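Local coordinates for protein pyridoxamine 5-phosphate-dependent dehydrase (Escherichia coli, PDB 2R0T) that catalyses the removal of the C3'-hydroxyl group from GDP-4-keto-6-deoxy-D-mannose with a pyridoxal phosphate-derived cofactor, in the biosynthesis of L-colitose, at residues Val85-Trp90 and Asn339-Thr344; Phe106-Ile111 and Asp359-Leu364; Val135-Asn140 and Arg333-Gly338. The protein carries 1 engineered substitution. All blocks are in the same frame, centred on the assembly; numbering follows the deposited sequence.

In the fold
Following the chain from its N terminus, strand 82-86 leads into Val85-Trp90, the first half of contact 1, and the next strand, 103-107, into Phe106-Ile111 of contact 2. Strand 129-135 then delivers Val135-Asn140 to contact 3. The partners come some 200 residues later: Arg333-Gly338 closes contact 3, Asn339-Thr344 directly after it closes contact 1, and helix 359-367 closes contact 2. The loop of contact 3 is therefore nested within both others, whereas contacts 1 and 2 cross. Together they fasten the ends of three strands of the large mixed sheet to the C-terminal part, beside the bound cofactor adduct in contacts 1 and 3.

Contact 1 (Val85-Trp90 and Asn339-Thr344); sequences VPAVSW and NFLKNT. With PGU (N-({3-hydroxy-2-methyl-5-[(phosphonooxy)methyl]pyridin-4-yl}methyl)-L-glutamic acid), chain C.
Ala87 and Phe340 are joined by one backbone hydrogen bond, from Phe340 N to Ala87 O at 3.0 Å. Their CA atoms are the nearest pair of the two segments. Phe340 opens a short 3-10 turn, residues 340-342. Just before it lies an Asx turn: Asn339 OD1 takes the N-H of Leu341 at 3.0 Å, the donor standing well above the carbonyl plane of the amide. Ser89 O is hydrogen-bonded to Thr337 OG1 and only distantly faces the Phe340 ring, obliquely.

Apolar contact is slight. The methyl CB of Ala87 lies 4.3 Å from CD1 of Leu341. Phe340 also stacks on Tyr94 and packs against Phe244 of the second subunit.

Residues 85-90 run off the end of strand 82-86 of the large sheet, in the aminotransferase fold of the DegT/DnrJ/EryC1 family, and reach the active site at Trp90. With CG anti to the backbone N (chi1 -168°), the indole lies against the geminal diamine adduct: CB of the adduct sits over one face, 3.6 Å from Trp90 CE2. His217 and Phe244 of the second subunit meet the same indole. Ser89 OG, hydrogen-bonded to Thr93 OG1, lies 3.7 Å from the methyl carbon C2A of the adduct.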
loop_
_atom_site.group_PDB
_atom_site.type_symbol
_atom_site.label_atom_id
_atom_site.label_comp_id
_atom_site.label_asym_id
_atom_site.label_seq_id
_atom_site.Cartn_x
_atom_site.Cartn_y
_atom_site.Cartn_z
ATOM N N VAL A 85 1.793 -8.939 21.652
ATOM C CA VAL A 85 2.121 -9.738 20.461
ATOM C C VAL A 85 3.109 -10.816 20.907
ATOM O O VAL A 85 3.754 -10.702 21.955
ATOM C CB VAL A 85 2.828 -8.837 19.375
ATOM C CG1 VAL A 85 1.871 -7.764 18.835
ATOM C CG2 VAL A 85 4.011 -8.094 20.000
ATOM N N PRO A 86 3.213 -11.857 20.088
ATOM C CA PRO A 86 4.193 -12.922 20.274
ATOM C C PRO A 86 5.505 -12.475 19.613
ATOM O O PRO A 86 5.527 -11.575 18.758
ATOM C CB PRO A 86 3.606 -14.085 19.479
ATOM C CG PRO A 86 2.705 -13.413 18.442
ATOM C CD PRO A 86 2.216 -12.150 19.038
ATOM N N ALA A 87 6.597 -13.108 20.020
ATOM C CA ALA A 87 7.921 -12.738 19.528
ATOM C C ALA A 87 8.345 -13.217 18.141
ATOM O O ALA A 87 9.375 -12.772 17.632
ATOM C CB ALA A 87 8.941 -13.184 20.512
ATOM N N VAL A 88 7.575 -14.140 17.564
ATOM C CA VAL A 88 7.848 -14.733 16.258
ATOM C C VAL A 88 6.692 -14.492 15.285
ATOM O O VAL A 88 5.560 -14.900 15.573
ATOM C CB VAL A 88 8.093 -16.261 16.355
ATOM C CG1 VAL A 88 8.427 -16.856 14.977
ATOM C CG2 VAL A 88 9.253 -16.538 17.320
ATOM N N SER A 89 6.994 -13.804 14.181
ATOM C CA SER A 89 6.030 -13.515 13.112
ATOM C C SER A 89 6.801 -12.754 12.050
ATOM O O SER A 89 7.964 -12.424 12.270
ATOM C CB SER A 89 4.918 -12.599 13.652
ATOM O OG SER A 89 3.845 -12.566 12.731
ATOM N N TRP A 90 6.112 -12.439 10.950
ATOM C CA TRP A 90 6.623 -11.563 9.901
ATOM C C TRP A 90 6.725 -10.092 10.397
ATOM O O TRP A 90 5.987 -9.581 11.300
ATOM C CB TRP A 90 5.697 -11.610 8.681
ATOM C CG TRP A 90 6.322 -10.953 7.495
ATOM C CD1 TRP A 90 5.896 -9.843 6.817
ATOM C CD2 TRP A 90 7.535 -11.358 6.884
ATOM N NE1 TRP A 90 6.779 -9.546 5.786
ATOM C CE2 TRP A 90 7.786 -10.476 5.821
ATOM C CE3 TRP A 90 8.419 -12.413 7.123
ATOM C CZ2 TRP A 90 8.919 -10.579 5.048
ATOM C CZ3 TRP A 90 9.489 -12.570 6.301
ATOM C CH2 TRP A 90 9.751 -11.643 5.284
ATOM N N ASN A 339 13.537 -15.092 15.949
ATOM C CA ASN A 339 13.160 -14.212 17.051
ATOM C C ASN A 339 13.189 -12.770 16.560
ATOM O O ASN A 339 14.245 -12.263 16.207
ATOM C CB ASN A 339 14.178 -14.362 18.202
ATOM C CG ASN A 339 13.880 -13.429 19.354
ATOM O OD1 ASN A 339 12.825 -12.833 19.392
ATOM N ND2 ASN A 339 14.826 -13.262 20.270
ATOM N N PHE A 340 12.044 -12.103 16.537
ATOM C CA PHE A 340 12.031 -10.738 16.047
ATOM C C PHE A 340 12.804 -9.773 16.924
ATOM O O PHE A 340 13.361 -8.750 16.490
ATOM C CB PHE A 340 10.585 -10.273 15.961
ATOM C CG PHE A 340 10.417 -9.042 15.126
ATOM C CD1 PHE A 340 10.613 -9.111 13.753
ATOM C CD2 PHE A 340 10.221 -7.818 15.707
ATOM C CE1 PHE A 340 10.539 -7.997 12.941
ATOM C CE2 PHE A 340 10.161 -6.679 14.906
ATOM C CZ PHE A 340 10.295 -6.794 13.515
ATOM N N LEU A 341 12.915 -10.142 18.179
ATOM C CA LEU A 341 13.537 -9.221 19.134
ATOM C C LEU A 341 14.978 -8.992 18.867
ATOM O O LEU A 341 15.614 -8.116 19.433
ATOM C CB LEU A 341 13.359 -9.721 20.567
ATOM C CG LEU A 341 11.880 -9.570 20.987
ATOM C CD1 LEU A 341 11.516 -10.259 22.287
ATOM C CD2 LEU A 341 11.570 -8.084 21.061
ATOM N N LYS A 342 15.524 -9.779 17.962
ATOM C CA LYS A 342 16.938 -9.569 17.681
ATOM C C LYS A 342 17.153 -8.428 16.712
ATOM O O LYS A 342 18.290 -8.058 16.438
ATOM C CB LYS A 342 17.516 -10.833 17.057
ATOM C CG LYS A 342 16.915 -11.102 15.693
ATOM C CD LYS A 342 17.351 -12.428 15.095
ATOM C CE LYS A 342 16.474 -12.736 13.903
ATOM N NZ LYS A 342 17.191 -13.421 12.788
ATOM N N ASN A 343 16.092 -7.935 16.093
ATOM C CA ASN A 343 16.297 -6.889 15.092
ATOM C C ASN A 343 16.363 -5.575 15.811
ATOM O O ASN A 343 15.522 -4.724 15.610
ATOM C CB ASN A 343 15.125 -6.844 14.122
ATOM C CG ASN A 343 15.078 -8.043 13.281
ATOM O OD1 ASN A 343 15.997 -8.278 12.495
ATOM N ND2 ASN A 343 14.066 -8.859 13.470
ATOM N N THR A 344 17.364 -5.406 16.660
ATOM C CA THR A 344 17.475 -4.195 17.492
ATOM C C THR A 344 17.509 -2.858 16.761
ATOM O O THR A 344 17.061 -1.839 17.273
ATOM C CB THR A 344 18.628 -4.338 18.477
ATOM O OG1 THR A 344 19.862 -4.349 17.748
ATOM C CG2 THR A 344 18.476 -5.655 19.272
HETATM N N1 PGU C . 1.775 -11.618 8.159
HETATM C C2 PGU C . 2.257 -12.837 8.250
HETATM C C2A PGU C . 2.128 -13.522 9.585
HETATM C C3 PGU C . 2.877 -13.456 7.130
HETATM O O3 PGU C . 3.382 -14.707 7.182
HETATM C C4 PGU C . 3.023 -12.749 5.922
HETATM C C4A PGU C . 3.735 -13.373 4.744
HETATM C C5 PGU C . 2.538 -11.420 5.907
HETATM C C6 PGU C . 1.896 -10.906 7.026
HETATM C C5A PGU C . 2.728 -10.544 4.700
HETATM O O4P PGU C . 1.710 -10.727 3.792
HETATM P P PGU C . 2.192 -10.239 2.379
HETATM O O1P PGU C . 0.968 -10.540 1.396
HETATM O O2P PGU C . 3.469 -11.051 1.940
HETATM O O3P PGU C . 2.642 -8.739 2.442
HETATM N N PGU C . 5.192 -13.444 5.006
HETATM C CA PGU C . 5.965 -13.844 3.785
HETATM C CB PGU C . 6.582 -12.576 3.154
HETATM C CG PGU C . 6.647 -12.770 1.654
HETATM C CD PGU C . 6.639 -11.419 0.962
HETATM O OE1 PGU C . 7.670 -11.062 0.301
HETATM O OE2 PGU C . 5.586 -10.647 1.030
HETATM C C PGU C . 7.113 -14.802 4.192
HETATM O O PGU C . 8.134 -14.932 3.427
HETATM O OXT PGU C . 7.064 -15.441 5.314
#

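Contact 2 (Phe106-Ile111 and Asp359-Leu364); sequences FVDIDI and DNAEYL
Asp108 holds its carboxylate anti to the backbone N (chi1 -160°), which carries it to the first turn of helix 359-367, while Asn360 swings its amide back beside its own N-H (chi1 -82°) toward the loop that follows strand 103-107. Two helix N-H groups meet the carboxylate. Ala361 N donates to Asp108 OD2 at 2.8 Å, on the syn lone pair, and Asn360 N is modelled as donating to OD1, although the position of that oxygen is less certain. Asp108 OD2 also receives a weak bond from Ile109 N. A negative group beside N-H groups at the start of a helix would be expected to interact favourably with the helix dipole.

The amide of Asn360 returns the grip: ND2 donates to Ile109 O at 2.9 Å. ND2 lies in the carbonyl plane of Ile109, while that oxygen stands 22° out of the Asn360 amide plane. The side chains of Asp108 and Asn360 cross at about a right angle.

Beyond the polar cluster, two isoleucines pack along the helix. Ile109 CD1 meets Leu364 CD1 at 3.5 Å, the two side chains crossing nearly perpendicularly. Ile111 CD1 comes to the edge of the Tyr363 ring, 3.5 Å from CD2, and also lies 3.4 Å from Asn360 O. The ring's hydroxyl is bonded to Ile310 O, in strand 305-310. An aspartate just past the end of a sheet strand thus receives the N terminus of helix 359-367, joining the large mixed sheet to the C-terminal part of the fold.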
loop_
_atom_site.group_PDB
_atom_site.type_symbol
_atom_site.label_atom_id
_atom_site.label_comp_id
_atom_site.label_asym_id
_atom_site.label_seq_id
_atom_site.Cartn_x
_atom_site.Cartn_y
_atom_site.Cartn_z
ATOM N N PHE A 106 5.735 -7.656 23.971
ATOM C CA PHE A 106 6.064 -8.972 23.470
ATOM C C PHE A 106 5.975 -10.061 24.489
ATOM O O PHE A 106 6.450 -9.865 25.593
ATOM C CB PHE A 106 7.489 -8.970 23.057
ATOM C CG PHE A 106 7.684 -8.215 21.801
ATOM C CD1 PHE A 106 7.955 -6.855 21.855
ATOM C CD2 PHE A 106 7.489 -8.856 20.572
ATOM C CE1 PHE A 106 8.133 -6.142 20.694
ATOM C CE2 PHE A 106 7.674 -8.180 19.397
ATOM C CZ PHE A 106 7.993 -6.803 19.447
ATOM N N VAL A 107 5.454 -11.211 24.063
ATOM C CA VAL A 107 5.354 -12.428 24.871
ATOM C C VAL A 107 6.013 -13.598 24.079
ATOM O O VAL A 107 5.886 -13.626 22.847
ATOM C CB VAL A 107 3.866 -12.732 25.188
ATOM C CG1 VAL A 107 3.709 -13.967 26.080
ATOM C CG2 VAL A 107 3.295 -11.556 25.975
ATOM N N ASP A 108 6.697 -14.528 24.773
ATOM C CA ASP A 108 7.423 -15.661 24.150
ATOM C C ASP A 108 6.411 -16.623 23.565
ATOM O O ASP A 108 5.221 -16.518 23.798
ATOM C CB ASP A 108 8.238 -16.394 25.202
ATOM C CG ASP A 108 9.340 -17.210 24.653
ATOM O OD1 ASP A 108 9.980 -17.904 25.476
ATOM O OD2 ASP A 108 9.640 -17.183 23.451
ATOM N N ILE A 109 6.900 -17.572 22.799
ATOM C CA ILE A 109 6.054 -18.529 22.123
ATOM C C ILE A 109 6.219 -19.774 22.912
ATOM O O ILE A 109 7.160 -19.901 23.698
ATOM C CB ILE A 109 6.689 -18.904 20.783
ATOM C CG1 ILE A 109 8.185 -19.150 20.976
ATOM C CG2 ILE A 109 6.494 -17.785 19.811
ATOM C CD1 ILE A 109 8.714 -20.011 19.823
ATOM N N ASP A 110 5.288 -20.671 22.640
ATOM C CA ASP A 110 5.294 -22.008 23.175
ATOM C C ASP A 110 6.197 -22.761 22.159
ATOM O O ASP A 110 5.973 -22.719 20.958
ATOM C CB ASP A 110 3.897 -22.593 23.046
ATOM C CG ASP A 110 3.860 -24.055 23.449
ATOM O OD1 ASP A 110 4.711 -24.850 23.002
ATOM O OD2 ASP A 110 2.982 -24.396 24.245
ATOM N N ILE A 111 7.223 -23.442 22.644
ATOM C CA ILE A 111 8.127 -24.115 21.732
ATOM C C ILE A 111 7.530 -25.356 21.042
ATOM O O ILE A 111 8.052 -25.833 20.032
ATOM C CB ILE A 111 9.550 -24.290 22.339
ATOM C CG1 ILE A 111 10.659 -24.383 21.246
ATOM C CG2 ILE A 111 9.504 -25.370 23.418
ATOM C CD1 ILE A 111 11.939 -23.484 21.406
ATOM N N ASP A 359 12.904 -16.663 25.945
ATOM C CA ASP A 359 13.920 -17.683 25.845
ATOM C C ASP A 359 13.587 -18.633 24.743
ATOM O O ASP A 359 14.466 -19.129 24.045
ATOM C CB ASP A 359 14.039 -18.451 27.159
ATOM C CG ASP A 359 14.844 -17.713 28.243
ATOM O OD1 ASP A 359 15.543 -16.697 28.003
ATOM O OD2 ASP A 359 14.802 -18.227 29.373
ATOM N N ASN A 360 12.297 -18.907 24.608
ATOM C CA ASN A 360 11.865 -19.867 23.615
ATOM C C ASN A 360 12.133 -19.416 22.209
ATOM O O ASN A 360 12.726 -20.138 21.431
ATOM C CB ASN A 360 10.403 -20.167 23.819
ATOM C CG ASN A 360 10.210 -21.192 24.899
ATOM O OD1 ASN A 360 11.112 -21.983 25.180
ATOM N ND2 ASN A 360 9.065 -21.180 25.525
ATOM N N ALA A 361 11.757 -18.180 21.942
ATOM C CA ALA A 361 11.962 -17.565 20.635
ATOM C C ALA A 361 13.459 -17.610 20.306
ATOM O O ALA A 361 13.903 -17.783 19.157
ATOM C CB ALA A 361 11.540 -16.105 20.758
ATOM N N GLU A 362 14.218 -17.378 21.359
ATOM C CA GLU A 362 15.681 -17.346 21.291
ATOM C C GLU A 362 16.187 -18.714 20.913
ATOM O O GLU A 362 17.014 -18.879 20.010
ATOM C CB GLU A 362 16.236 -16.936 22.675
ATOM C CG GLU A 362 16.861 -15.515 22.750
ATOM C CD GLU A 362 17.216 -15.016 24.176
ATOM O OE1 GLU A 362 18.040 -15.668 24.880
ATOM O OE2 GLU A 362 16.694 -13.941 24.578
ATOM N N TYR A 363 15.678 -19.722 21.600
ATOM C CA TYR A 363 16.143 -21.054 21.255
ATOM C C TYR A 363 15.788 -21.352 19.788
ATOM O O TYR A 363 16.572 -21.866 18.957
ATOM C CB TYR A 363 15.423 -22.017 22.170
ATOM C CG TYR A 363 15.989 -23.381 21.971
ATOM C CD1 TYR A 363 17.234 -23.692 22.456
ATOM C CD2 TYR A 363 15.336 -24.326 21.207
ATOM C CE1 TYR A 363 17.789 -24.912 22.228
ATOM C CE2 TYR A 363 15.874 -25.570 21.010
ATOM C CZ TYR A 363 17.105 -25.858 21.522
ATOM O OH TYR A 363 17.700 -27.079 21.322
ATOM N N LEU A 364 14.546 -21.039 19.461
ATOM C CA LEU A 364 14.109 -21.268 18.093
ATOM C C LEU A 364 15.042 -20.532 17.132
ATOM O O LEU A 364 15.457 -21.054 16.103
ATOM C CB LEU A 364 12.743 -20.625 17.935
ATOM C CG LEU A 364 12.062 -20.606 16.576
ATOM C CD1 LEU A 364 10.562 -20.671 16.898
ATOM C CD2 LEU A 364 12.358 -19.332 15.773
#

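Contact 3 (Val135-Asn140 and Arg333-Gly338); sequences VNLLGN and RPIVTG. With PGU (N-({3-hydroxy-2-methyl-5-[(phosphonooxy)methyl]pyridin-4-yl}methyl)-L-glutamic acid), chain C.
Leu137 and Leu138 face Ile335 and Val336 from two tight turns, with neither segment forming regular helix or strand. Leu137-Asn140 is a type I' turn closed by Asn140 N to Leu137 O at 3.0 Å. Ile335-Gly338 is a type II' turn closed by Gly338 N to Ile335 O at 2.7 Å. Positive phi angles mark both: Leu138 at 60° and Val336 at 56° occupy the second positions of their turns, and their CA atoms are the nearest pair, 8.0 Å apart, so the turns meet through side chains.

Methyl groups make the contact. Val336 CG2 is the common meeting point: Leu137 reaches toward it tip to tip, and both methyls of Leu137, CD1 and CD2, lie 3.7 Å from Val336 CG2. Leu138 CD2 comes to it obliquely at 3.8 Å. The other branch of Leu138, CD1, lies 4.0 Å from Ile335 CG2, these two side chains crossing at about a right angle. The placement of Ile335 CG2 anti to its backbone N presents that methyl to Leu138. Phe370 and Ser307, on strands 368-372 and 305-310, also touch both Leu138 and Ile335.

Arg333 works on the polar side. Bent at chi3, its chain brings the guanidinium to the turn that follows it, and NH2 donates to Val336 O at 2.8 Å, with the acceptor close to the guanidinium plane. NH1 gives a weak bond of 3.3 Å to the carboxylate oxygen O of the adduct's glutamate, which approaches the guanidinium at its edge. Val135 CG1 approaches the adduct's methyl carbon C2A. Methyl packing and arginine bonding thus share one segment, Val336 giving its CG2 to the leucines and its O to Arg333, whose charge probably helps to balance the glutamate carboxylate of the trapped geminal diamine.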
loop_
_atom_site.group_PDB
_atom_site.type_symbol
_atom_site.label_atom_id
_atom_site.label_comp_id
_atom_site.label_asym_id
_atom_site.label_seq_id
_atom_site.Cartn_x
_atom_site.Cartn_y
_atom_site.Cartn_z
ATOM N N VAL A 135 -1.069 -14.462 16.055
ATOM C CA VAL A 135 -0.659 -14.831 14.714
ATOM C C VAL A 135 -0.836 -16.346 14.678
ATOM O O VAL A 135 -0.364 -16.976 15.607
ATOM C CB VAL A 135 0.838 -14.467 14.545
ATOM C CG1 VAL A 135 1.400 -14.981 13.223
ATOM C CG2 VAL A 135 1.056 -12.951 14.643
ATOM N N ASN A 136 -1.551 -16.943 13.708
ATOM C CA ASN A 136 -1.608 -18.396 13.668
ATOM C C ASN A 136 -0.386 -18.794 12.892
ATOM O O ASN A 136 -0.279 -18.450 11.734
ATOM C CB ASN A 136 -2.894 -18.802 12.991
ATOM C CG ASN A 136 -4.040 -18.255 13.754
ATOM O OD1 ASN A 136 -4.091 -18.480 14.971
ATOM N ND2 ASN A 136 -4.858 -17.428 13.133
ATOM N N LEU A 137 0.578 -19.394 13.577
ATOM C CA LEU A 137 1.847 -19.719 12.937
ATOM C C LEU A 137 1.951 -21.004 12.126
ATOM O O LEU A 137 1.649 -22.083 12.616
ATOM C CB LEU A 137 3.033 -19.566 13.908
ATOM C CG LEU A 137 4.345 -18.992 13.293
ATOM C CD1 LEU A 137 4.362 -17.493 13.228
ATOM C CD2 LEU A 137 5.623 -19.446 14.043
ATOM N N LEU A 138 2.383 -20.842 10.879
ATOM C CA LEU A 138 2.647 -21.917 9.933
ATOM C C LEU A 138 1.460 -22.788 9.618
ATOM O O LEU A 138 1.655 -23.932 9.184
ATOM C CB LEU A 138 3.787 -22.816 10.447
ATOM C CG LEU A 138 5.087 -22.061 10.752
ATOM C CD1 LEU A 138 6.182 -22.961 11.178
ATOM C CD2 LEU A 138 5.628 -21.247 9.608
ATOM N N GLY A 139 0.255 -22.263 9.854
ATOM C CA GLY A 139 -0.984 -22.968 9.557
ATOM C C GLY A 139 -1.674 -23.449 10.822
ATOM O O GLY A 139 -2.788 -23.956 10.777
ATOM N N ASN A 140 -0.980 -23.301 11.945
ATOM C CA ASN A 140 -1.438 -23.797 13.243
ATOM C C ASN A 140 -2.271 -22.737 14.023
ATOM O O ASN A 140 -1.745 -21.673 14.377
ATOM C CB ASN A 140 -0.202 -24.231 14.033
ATOM C CG ASN A 140 -0.518 -25.273 15.073
ATOM O OD1 ASN A 140 -1.491 -26.011 14.948
ATOM N ND2 ASN A 140 0.300 -25.343 16.110
ATOM N N ARG A 333 14.758 -22.442 5.352
ATOM C CA ARG A 333 14.971 -21.080 5.815
ATOM C C ARG A 333 14.704 -21.116 7.317
ATOM O O ARG A 333 14.363 -22.161 7.888
ATOM C CB ARG A 333 13.970 -20.174 5.132
ATOM C CG ARG A 333 12.579 -20.783 5.310
ATOM C CD ARG A 333 11.483 -19.960 4.678
ATOM N NE ARG A 333 11.133 -18.881 5.610
ATOM C CZ ARG A 333 10.298 -17.868 5.374
ATOM N NH1 ARG A 333 9.731 -17.724 4.185
ATOM N NH2 ARG A 333 10.051 -16.966 6.318
ATOM N N PRO A 334 14.895 -19.985 7.973
ATOM C CA PRO A 334 14.612 -19.943 9.404
ATOM C C PRO A 334 13.101 -20.121 9.587
ATOM O O PRO A 334 12.341 -20.063 8.638
ATOM C CB PRO A 334 14.967 -18.499 9.809
ATOM C CG PRO A 334 15.157 -17.738 8.575
ATOM C CD PRO A 334 15.566 -18.756 7.521
ATOM N N ILE A 335 12.628 -20.279 10.811
ATOM C CA ILE A 335 11.207 -20.430 10.968
ATOM C C ILE A 335 10.686 -19.019 10.956
ATOM O O ILE A 335 10.977 -18.257 11.889
ATOM C CB ILE A 335 10.853 -21.140 12.308
ATOM C CG1 ILE A 335 11.204 -22.623 12.213
ATOM C CG2 ILE A 335 9.368 -20.985 12.646
ATOM C CD1 ILE A 335 11.348 -23.291 13.540
ATOM N N VAL A 336 9.849 -18.723 9.953
ATOM C CA VAL A 336 9.246 -17.397 9.776
ATOM C C VAL A 336 10.452 -16.478 9.727
ATOM O O VAL A 336 11.255 -16.625 8.836
ATOM C CB VAL A 336 8.281 -16.996 10.918
ATOM C CG1 VAL A 336 7.621 -15.739 10.482
ATOM C CG2 VAL A 336 7.256 -18.093 11.055
ATOM N N THR A 337 10.654 -15.599 10.703
ATOM C CA THR A 337 11.884 -14.817 10.693
ATOM C C THR A 337 12.718 -15.032 11.959
ATOM O O THR A 337 13.604 -14.254 12.256
ATOM C CB THR A 337 11.610 -13.347 10.457
ATOM O OG1 THR A 337 11.140 -12.735 11.675
ATOM C CG2 THR A 337 10.573 -13.232 9.356
ATOM N N GLY A 338 12.460 -16.103 12.699
ATOM C CA GLY A 338 13.215 -16.352 13.927
ATOM C C GLY A 338 12.687 -15.420 14.994
ATOM O O GLY A 338 11.584 -14.913 14.878
HETATM N N1 PGU C . 1.775 -11.618 8.159
HETATM C C2 PGU C . 2.257 -12.837 8.250
HETATM C C2A PGU C . 2.128 -13.522 9.585
HETATM C C3 PGU C . 2.877 -13.456 7.130
HETATM O O3 PGU C . 3.382 -14.707 7.182
HETATM C C4 PGU C . 3.023 -12.749 5.922
HETATM C C4A PGU C . 3.735 -13.373 4.744
HETATM C C5 PGU C . 2.538 -11.420 5.907
HETATM C C6 PGU C . 1.896 -10.906 7.026
HETATM C C5A PGU C . 2.728 -10.544 4.700
HETATM O O4P PGU C . 1.710 -10.727 3.792
HETATM P P PGU C . 2.192 -10.239 2.379
HETATM O O1P PGU C . 0.968 -10.540 1.396
HETATM O O2P PGU C . 3.469 -11.051 1.940
HETATM O O3P PGU C . 2.642 -8.739 2.442
HETATM N N PGU C . 5.192 -13.444 5.006
HETATM C CA PGU C . 5.965 -13.844 3.785
HETATM C CB PGU C . 6.582 -12.576 3.154
HETATM C CG PGU C . 6.647 -12.770 1.654
HETATM C CD PGU C . 6.639 -11.419 0.962
HETATM O OE1 PGU C . 7.670 -11.062 0.301
HETATM O OE2 PGU C . 5.586 -10.647 1.030
HETATM C C PGU C . 7.113 -14.802 4.192
HETATM O O PGU C . 8.134 -14.932 3.427
HETATM O OXT PGU C . 7.064 -15.441 5.314
#